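Local coordinates for uncharacterized protein PA2218 (Pseudomonas aeruginosa, PDB 2HDW) that is uncharacterised but adopts the alpha/beta hydrolase fold and may act as a hydrolase, at residues Lys109-Gly114 against Asp265-Pro270; Thr135-Gly140 against His274-Asn279. All blocks are in the same frame, centred on the assembly; numbering follows the deposited sequence.

Contact 1 of 2, residues Lys109-Gly114 against Asp265-Pro270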
ATOM      1  N   LYS A 109      -7.640   3.825  -2.385  1.00 10.19           N
ATOM      2  CA  LYS A 109      -8.344   3.521  -1.147  1.00 11.40           C
ATOM      3  C   LYS A 109      -9.704   2.840  -1.307  1.00 11.33           C
ATOM      4  O   LYS A 109     -10.179   2.194  -0.377  1.00 13.43           O
ATOM      5  CB  LYS A 109      -8.513   4.802  -0.325  1.00 11.42           C
ATOM      6  CG  LYS A 109      -9.381   5.868  -0.996  1.00 12.32           C
ATOM      7  CD  LYS A 109      -9.293   7.192  -0.247  1.00 11.55           C
ATOM      8  CE  LYS A 109     -10.266   8.235  -0.799  1.00 11.25           C
ATOM      9  NZ  LYS A 109     -10.103   8.479  -2.262  1.00  5.44           N
ATOM     10  N   GLU A 110     -10.340   2.986  -2.464  1.00 11.00           N
ATOM     11  CA  GLU A 110     -11.643   2.360  -2.664  1.00 11.29           C
ATOM     12  C   GLU A 110     -11.517   0.856  -2.913  1.00 11.90           C
ATOM     13  O   GLU A 110     -12.513   0.130  -2.930  1.00 11.52           O
ATOM     14  CB  GLU A 110     -12.388   3.018  -3.830  1.00 12.24           C
ATOM     15  CG  GLU A 110     -12.784   4.481  -3.591  1.00  9.29           C
ATOM     16  CD  GLU A 110     -11.617   5.450  -3.728  1.00 11.03           C
ATOM     17  OE1 GLU A 110     -10.530   5.039  -4.195  1.00  9.05           O
ATOM     18  OE2 GLU A 110     -11.791   6.638  -3.384  1.00 12.13           O
ATOM     19  N   GLN A 111     -10.287   0.391  -3.105  1.00 11.12           N
ATOM     20  CA  GLN A 111     -10.054  -1.017  -3.350  1.00 11.37           C
ATOM     21  C   GLN A 111      -9.675  -1.755  -2.057  1.00 11.44           C
ATOM     22  O   GLN A 111     -10.264  -1.492  -1.008  1.00 11.65           O
ATOM     23  CB  GLN A 111      -9.001  -1.170  -4.464  1.00 10.39           C
ATOM     24  CG  GLN A 111      -9.517  -0.607  -5.801  1.00  8.31           C
ATOM     25  CD  GLN A 111      -8.447  -0.448  -6.868  1.00 12.23           C
ATOM     26  OE1 GLN A 111      -7.378   0.117  -6.619  1.00 10.46           O
ATOM     27  NE2 GLN A 111      -8.739  -0.926  -8.076  1.00 10.43           N
ATOM     28  N   SER A 112      -8.702  -2.655  -2.123  1.00 10.51           N
ATOM     29  CA  SER A 112      -8.303  -3.452  -0.964  1.00 11.84           C
ATOM     30  C   SER A 112      -8.028  -2.743   0.370  1.00 11.93           C
ATOM     31  O   SER A 112      -8.502  -3.201   1.414  1.00 11.58           O
ATOM     32  CB  SER A 112      -7.094  -4.319  -1.323  1.00 11.16           C
ATOM     33  OG  SER A 112      -6.879  -5.311  -0.331  1.00 12.04           O
ATOM     34  N   SER A 113      -7.263  -1.654   0.362  1.00 10.76           N
ATOM     35  CA  SER A 113      -6.968  -0.967   1.619  1.00 11.44           C
ATOM     36  C   SER A 113      -8.253  -0.518   2.315  1.00 11.70           C
ATOM     37  O   SER A 113      -8.366  -0.589   3.540  1.00 12.53           O
ATOM     38  CB  SER A 113      -6.037   0.235   1.390  1.00 10.21           C
ATOM     39  OG  SER A 113      -6.586   1.174   0.478  1.00 10.74           O
ATOM     40  N   GLY A 114      -9.221  -0.059   1.530  1.00 12.99           N
ATOM     41  CA  GLY A 114     -10.486   0.372   2.096  1.00 12.20           C
ATOM     42  C   GLY A 114     -11.217  -0.787   2.745  1.00 12.16           C
ATOM     43  O   GLY A 114     -11.776  -0.650   3.836  1.00 11.73           O
ATOM     44  N   ASP A 265      -8.271 -10.077 -13.347  1.00 11.85           N
ATOM     45  CA  ASP A 265      -9.580 -10.440 -12.817  1.00 13.56           C
ATOM     46  C   ASP A 265      -9.994  -9.587 -11.632  1.00 12.97           C
ATOM     47  O   ASP A 265     -11.178  -9.457 -11.336  1.00 12.59           O
ATOM     48  CB  ASP A 265      -9.607 -11.916 -12.434  1.00 16.43           C
ATOM     49  CG  ASP A 265      -9.528 -12.823 -13.645  1.00 18.31           C
ATOM     50  OD1 ASP A 265      -9.737 -12.327 -14.772  1.00 19.13           O
ATOM     51  OD2 ASP A 265      -9.265 -14.025 -13.471  1.00 21.25           O
ATOM     52  N   TYR A 266      -9.020  -9.002 -10.950  1.00 13.96           N
ATOM     53  CA  TYR A 266      -9.338  -8.149  -9.814  1.00 12.73           C
ATOM     54  C   TYR A 266      -9.486  -6.693 -10.252  1.00 12.80           C
ATOM     55  O   TYR A 266     -10.528  -6.063 -10.045  1.00 10.79           O
ATOM     56  CB  TYR A 266      -8.242  -8.233  -8.749  1.00 12.29           C
ATOM     57  CG  TYR A 266      -8.484  -7.284  -7.596  1.00 11.68           C
ATOM     58  CD1 TYR A 266      -9.458  -7.557  -6.634  1.00 11.81           C
ATOM     59  CD2 TYR A 266      -7.789  -6.079  -7.506  1.00 11.53           C
ATOM     60  CE1 TYR A 266      -9.737  -6.649  -5.610  1.00 10.86           C
ATOM     61  CE2 TYR A 266      -8.062  -5.163  -6.492  1.00  9.57           C
ATOM     62  CZ  TYR A 266      -9.035  -5.453  -5.551  1.00 12.53           C
ATOM     63  OH  TYR A 266      -9.311  -4.541  -4.559  1.00  9.86           O
ATOM     64  N   TYR A 267      -8.428  -6.172 -10.869  1.00 12.02           N
ATOM     65  CA  TYR A 267      -8.379  -4.780 -11.305  1.00 12.40           C
ATOM     66  C   TYR A 267      -9.203  -4.401 -12.530  1.00 11.57           C
ATOM     67  O   TYR A 267      -9.544  -3.232 -12.705  1.00 11.62           O
ATOM     68  CB  TYR A 267      -6.922  -4.372 -11.561  1.00 10.98           C
ATOM     69  CG  TYR A 267      -6.072  -4.217 -10.318  1.00  9.88           C
ATOM     70  CD1 TYR A 267      -6.323  -3.196  -9.399  1.00  7.54           C
ATOM     71  CD2 TYR A 267      -5.000  -5.081 -10.070  1.00  9.19           C
ATOM     72  CE1 TYR A 267      -5.525  -3.037  -8.258  1.00  8.14           C
ATOM     73  CE2 TYR A 267      -4.199  -4.932  -8.934  1.00 10.63           C
ATOM     74  CZ  TYR A 267      -4.467  -3.909  -8.034  1.00  9.28           C
ATOM     75  OH  TYR A 267      -3.684  -3.765  -6.905  1.00  8.47           O
ATOM     76  N   MET A 268      -9.532  -5.366 -13.379  1.00 12.31           N
ATOM     77  CA  MET A 268     -10.276  -5.028 -14.587  1.00 11.88           C
ATOM     78  C   MET A 268     -11.637  -5.699 -14.770  1.00 13.30           C
ATOM     79  O   MET A 268     -12.083  -5.933 -15.893  1.00 15.56           O
ATOM     80  CB  MET A 268      -9.386  -5.260 -15.810  1.00  7.77           C
ATOM     81  CG  MET A 268      -8.220  -4.259 -15.903  1.00 11.15           C
ATOM     82  SD  MET A 268      -8.768  -2.566 -16.186  1.00  7.60           S
ATOM     83  CE  MET A 268      -8.640  -2.506 -18.011  1.00 12.68           C
ATOM     84  N   THR A 269     -12.282  -6.019 -13.655  1.00 13.72           N
ATOM     85  CA  THR A 269     -13.617  -6.596 -13.677  1.00 13.49           C
ATOM     86  C   THR A 269     -14.320  -5.914 -12.515  1.00 13.29           C
ATOM     87  O   THR A 269     -13.686  -5.207 -11.730  1.00 13.09           O
ATOM     88  CB  THR A 269     -13.637  -8.118 -13.417  1.00 14.71           C
ATOM     89  OG1 THR A 269     -13.392  -8.371 -12.027  1.00 15.14           O
ATOM     90  CG2 THR A 269     -12.592  -8.830 -14.265  1.00 17.02           C
ATOM     91  N   PRO A 270     -15.638  -6.095 -12.401  1.00 12.31           N
ATOM     92  CA  PRO A 270     -16.363  -5.465 -11.297  1.00 13.14           C
ATOM     93  C   PRO A 270     -15.835  -5.876  -9.917  1.00 13.11           C
ATOM     94  O   PRO A 270     -16.103  -5.202  -8.918  1.00 12.76           O
ATOM     95  CB  PRO A 270     -17.800  -5.918 -11.541  1.00 14.25           C
ATOM     96  CG  PRO A 270     -17.877  -5.904 -13.037  1.00 13.18           C
ATOM     97  CD  PRO A 270     -16.575  -6.595 -13.425  1.00 12.69           C
TER
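The buried side-chain amide of Gln111 is held at both ends where it meets Tyr267: NE2 donates to Gly272 O and lies at the ring edge, 3.6 Å from Tyr267 CD1, while OE1 accepts from Val108 N. Glutamine suits the place because one flat group offers both a donor and an acceptor; amide and ring planes are turned 65° apart. The nearest CA atoms, of Gln111 and Tyr267, are 9.0 Å apart, a distance that long flat side chains can span. The ring of Tyr266 points to Gln111, the N-cap residue, because chi1 of 176° swings CG to the side of CA far from the backbone N. Its OH comes within 3.1 Å of Ser112 N and 3.4 Å of Gln111 CB, both near the plane of the ring. The two tyrosines also brace each other, since Tyr266 CD2 sits over the centre of the Tyr267 ring. Ser112 turns its OG to Tyr348 O, and the ring of Tyr348 meets that of Tyr266 edge-to-face. The contact thus sets the C-terminal end of helix 258-267 against the N-terminal end of helix 112-122, while Lys109 and Ser113 rest on Ala129 of strand 126-130 in the central sheet.

Contact 2 of 2, residues Thr135-Gly140 against His274-Asn279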
ATOM      1  N   THR A 135      -1.690  10.196  -6.710  1.00  7.54           N
ATOM      2  CA  THR A 135      -2.687   9.230  -7.176  1.00  9.01           C
ATOM      3  C   THR A 135      -4.057   9.361  -6.517  1.00 10.33           C
ATOM      4  O   THR A 135      -4.220  10.078  -5.531  1.00 11.12           O
ATOM      5  CB  THR A 135      -2.203   7.776  -6.958  1.00  8.75           C
ATOM      6  OG1 THR A 135      -2.206   7.469  -5.559  1.00  8.90           O
ATOM      7  CG2 THR A 135      -0.787   7.601  -7.500  1.00  7.94           C
ATOM      8  N   GLY A 136      -5.040   8.652  -7.073  1.00  8.59           N
ATOM      9  CA  GLY A 136      -6.389   8.693  -6.534  1.00  8.43           C
ATOM     10  C   GLY A 136      -6.948  10.100  -6.446  1.00 10.40           C
ATOM     11  O   GLY A 136      -6.913  10.853  -7.420  1.00 10.94           O
ATOM     12  N   GLU A 137      -7.471  10.460  -5.277  1.00  8.27           N
ATOM     13  CA  GLU A 137      -8.020  11.796  -5.080  1.00 10.36           C
ATOM     14  C   GLU A 137      -6.995  12.732  -4.452  1.00 11.90           C
ATOM     15  O   GLU A 137      -7.262  13.919  -4.257  1.00 14.44           O
ATOM     16  CB  GLU A 137      -9.275  11.732  -4.206  1.00 10.15           C
ATOM     17  CG  GLU A 137     -10.407  10.953  -4.845  1.00 10.84           C
ATOM     18  CD  GLU A 137     -11.690  11.040  -4.058  1.00 10.03           C
ATOM     19  OE1 GLU A 137     -11.740  10.503  -2.935  1.00 13.18           O
ATOM     20  OE2 GLU A 137     -12.651  11.652  -4.563  1.00 11.91           O
ATOM     21  N   SER A 138      -5.821  12.199  -4.130  1.00 12.28           N
ATOM     22  CA  SER A 138      -4.761  13.019  -3.543  1.00 11.21           C
ATOM     23  C   SER A 138      -4.221  14.027  -4.553  1.00 11.45           C
ATOM     24  O   SER A 138      -4.426  13.889  -5.763  1.00 11.36           O
ATOM     25  CB  SER A 138      -3.612  12.138  -3.058  1.00 10.41           C
ATOM     26  OG  SER A 138      -4.017  11.339  -1.964  1.00 11.23           O
ATOM     27  N   GLY A 139      -3.532  15.042  -4.044  1.00 12.15           N
ATOM     28  CA  GLY A 139      -2.954  16.057  -4.904  1.00 11.61           C
ATOM     29  C   GLY A 139      -1.612  15.605  -5.443  1.00 11.51           C
ATOM     30  O   GLY A 139      -1.179  14.476  -5.201  1.00  8.33           O
ATOM     31  N   GLY A 140      -0.950  16.490  -6.180  1.00 10.57           N
ATOM     32  CA  GLY A 140       0.339  16.154  -6.746  1.00 11.67           C
ATOM     33  C   GLY A 140       0.307  16.090  -8.258  1.00 11.95           C
ATOM     34  O   GLY A 140      -0.644  15.584  -8.855  1.00 13.45           O
ATOM     35  N   HIS A 274     -11.587   0.125 -10.264  1.00 13.85           N
ATOM     36  CA  HIS A 274     -11.883   1.491  -9.857  1.00 12.85           C
ATOM     37  C   HIS A 274     -11.164   2.389 -10.849  1.00 12.62           C
ATOM     38  O   HIS A 274      -9.950   2.293 -11.020  1.00 11.66           O
ATOM     39  CB  HIS A 274     -11.446   1.812  -8.431  1.00 11.01           C
ATOM     40  CG  HIS A 274     -12.010   3.108  -7.942  1.00  8.74           C
ATOM     41  ND1 HIS A 274     -11.568   4.330  -8.407  1.00  8.35           N
ATOM     42  CD2 HIS A 274     -13.054   3.375  -7.124  1.00  7.48           C
ATOM     43  CE1 HIS A 274     -12.319   5.290  -7.898  1.00  8.74           C
ATOM     44  NE2 HIS A 274     -13.229   4.737  -7.117  1.00  6.77           N
ATOM     45  N   PRO A 275     -11.914   3.279 -11.519  1.00 13.88           N
ATOM     46  CA  PRO A 275     -11.391   4.209 -12.525  1.00 13.35           C
ATOM     47  C   PRO A 275     -10.170   5.058 -12.191  1.00 12.34           C
ATOM     48  O   PRO A 275      -9.418   5.428 -13.094  1.00 11.50           O
ATOM     49  CB  PRO A 275     -12.609   5.062 -12.875  1.00 14.48           C
ATOM     50  CG  PRO A 275     -13.401   5.055 -11.599  1.00 15.12           C
ATOM     51  CD  PRO A 275     -13.308   3.614 -11.171  1.00 13.38           C
ATOM     52  N   ARG A 276      -9.961   5.375 -10.918  1.00 10.25           N
ATOM     53  CA  ARG A 276      -8.815   6.202 -10.557  1.00 12.15           C
ATOM     54  C   ARG A 276      -7.524   5.425 -10.291  1.00 10.60           C
ATOM     55  O   ARG A 276      -6.450   6.015 -10.208  1.00 11.79           O
ATOM     56  CB  ARG A 276      -9.157   7.084  -9.345  1.00 11.77           C
ATOM     57  CG  ARG A 276     -10.249   8.117  -9.636  1.00 13.97           C
ATOM     58  CD  ARG A 276     -10.317   9.181  -8.543  1.00 12.78           C
ATOM     59  NE  ARG A 276     -10.782   8.660  -7.261  1.00 11.72           N
ATOM     60  CZ  ARG A 276     -12.062   8.535  -6.924  1.00 14.21           C
ATOM     61  NH1 ARG A 276     -13.016   8.898  -7.775  1.00 15.90           N
ATOM     62  NH2 ARG A 276     -12.390   8.045  -5.740  1.00 11.12           N
ATOM     63  N   ALA A 277      -7.619   4.104 -10.193  1.00 10.87           N
ATOM     64  CA  ALA A 277      -6.435   3.288  -9.920  1.00 10.61           C
ATOM     65  C   ALA A 277      -5.502   3.109 -11.108  1.00 11.12           C
ATOM     66  O   ALA A 277      -5.948   2.882 -12.240  1.00 11.40           O
ATOM     67  CB  ALA A 277      -6.852   1.915  -9.392  1.00  9.75           C
ATOM     68  N   VAL A 278      -4.201   3.217 -10.838  1.00  9.04           N
ATOM     69  CA  VAL A 278      -3.178   3.019 -11.858  1.00 10.68           C
ATOM     70  C   VAL A 278      -3.327   1.608 -12.426  1.00 10.87           C
ATOM     71  O   VAL A 278      -3.292   1.399 -13.640  1.00 11.11           O
ATOM     72  CB  VAL A 278      -1.751   3.144 -11.257  1.00  9.85           C
ATOM     73  CG1 VAL A 278      -0.734   2.423 -12.154  1.00 10.11           C
ATOM     74  CG2 VAL A 278      -1.376   4.607 -11.108  1.00  9.56           C
ATOM     75  N   ASN A 279      -3.497   0.638 -11.535  1.00 10.63           N
ATOM     76  CA  ASN A 279      -3.614  -0.747 -11.958  1.00 10.58           C
ATOM     77  C   ASN A 279      -4.888  -1.062 -12.728  1.00  9.95           C
ATOM     78  O   ASN A 279      -4.949  -2.059 -13.442  1.00 11.04           O
ATOM     79  CB  ASN A 279      -3.467  -1.672 -10.746  1.00  9.06           C
ATOM     80  CG  ASN A 279      -2.111  -1.522 -10.074  1.00  9.26           C
ATOM     81  OD1 ASN A 279      -1.142  -1.105 -10.712  1.00  8.69           O
ATOM     82  ND2 ASN A 279      -2.033  -1.867  -8.790  1.00  6.51           N
TER
HETATM   83  O   HOH W   1      -4.020   7.036  -9.433  1.00  9.57           O
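Arg276 lays one face of its guanidinium against Glu137, whose CG lies 3.4 Å from Arg276 NE and whose CD lies 3.5 Å from Arg276 NH2. The carboxylate and guanidinium planes are only 18° apart, so the two groups stack. Glu137 OE1 stands 3.8 Å from Arg276 NH2, well out of the guanidinium plane, in a long salt bridge of charge alone. A bend at chi3 (-68°) turns the arginine head across Glu137, and His274 CE1 covers the opposite face, leaving the cation sandwiched between carboxylate and imidazole. Two beta turns present these groups. The type II' turn Thr135-Ser138, with Gly136 at its positive-phi second position, lies in the loop between strand 126-130 and helix 148-164; the type I turn His274-Ala277 lies between helices 258-267 and 289-292. Within the latter His274 ND1 accepts from Arg276 N (3.2 Å), which steadies the imidazole beneath the guanidinium. The strongest partner of Glu137 is Lys109 and that of Arg276 is Glu110; Lys70 and Asp57 also form salt bridges with them. Between the turns a water accepts from Gly136 N at 3.0 Å and donates to Arg276 O at 2.7 Å, joining two backbones that make no direct hydrogen bond.

How the contacts relate
From the N terminus the chain passes first through 109-114, entering helix 112-122, then along strand 126-130 into the loop 135-140. About 125 residues later it leaves helix 258-267 through 265-270, closing contact 1, and soon afterwards 274-279 closes contact 2. The segments alternate, so the two long loops cross rather than nest, and together they tie the end of helix 258-267 and the loop after it to the start of helix 112-122 and to the loop that follows strand 126-130. Their centres are 12 Å apart, and they touch directly through the Lys109-Glu137 and Glu110-Arg276 salt bridges and by packing of Gln111 OE1 3.3 Å from Ala277 CB.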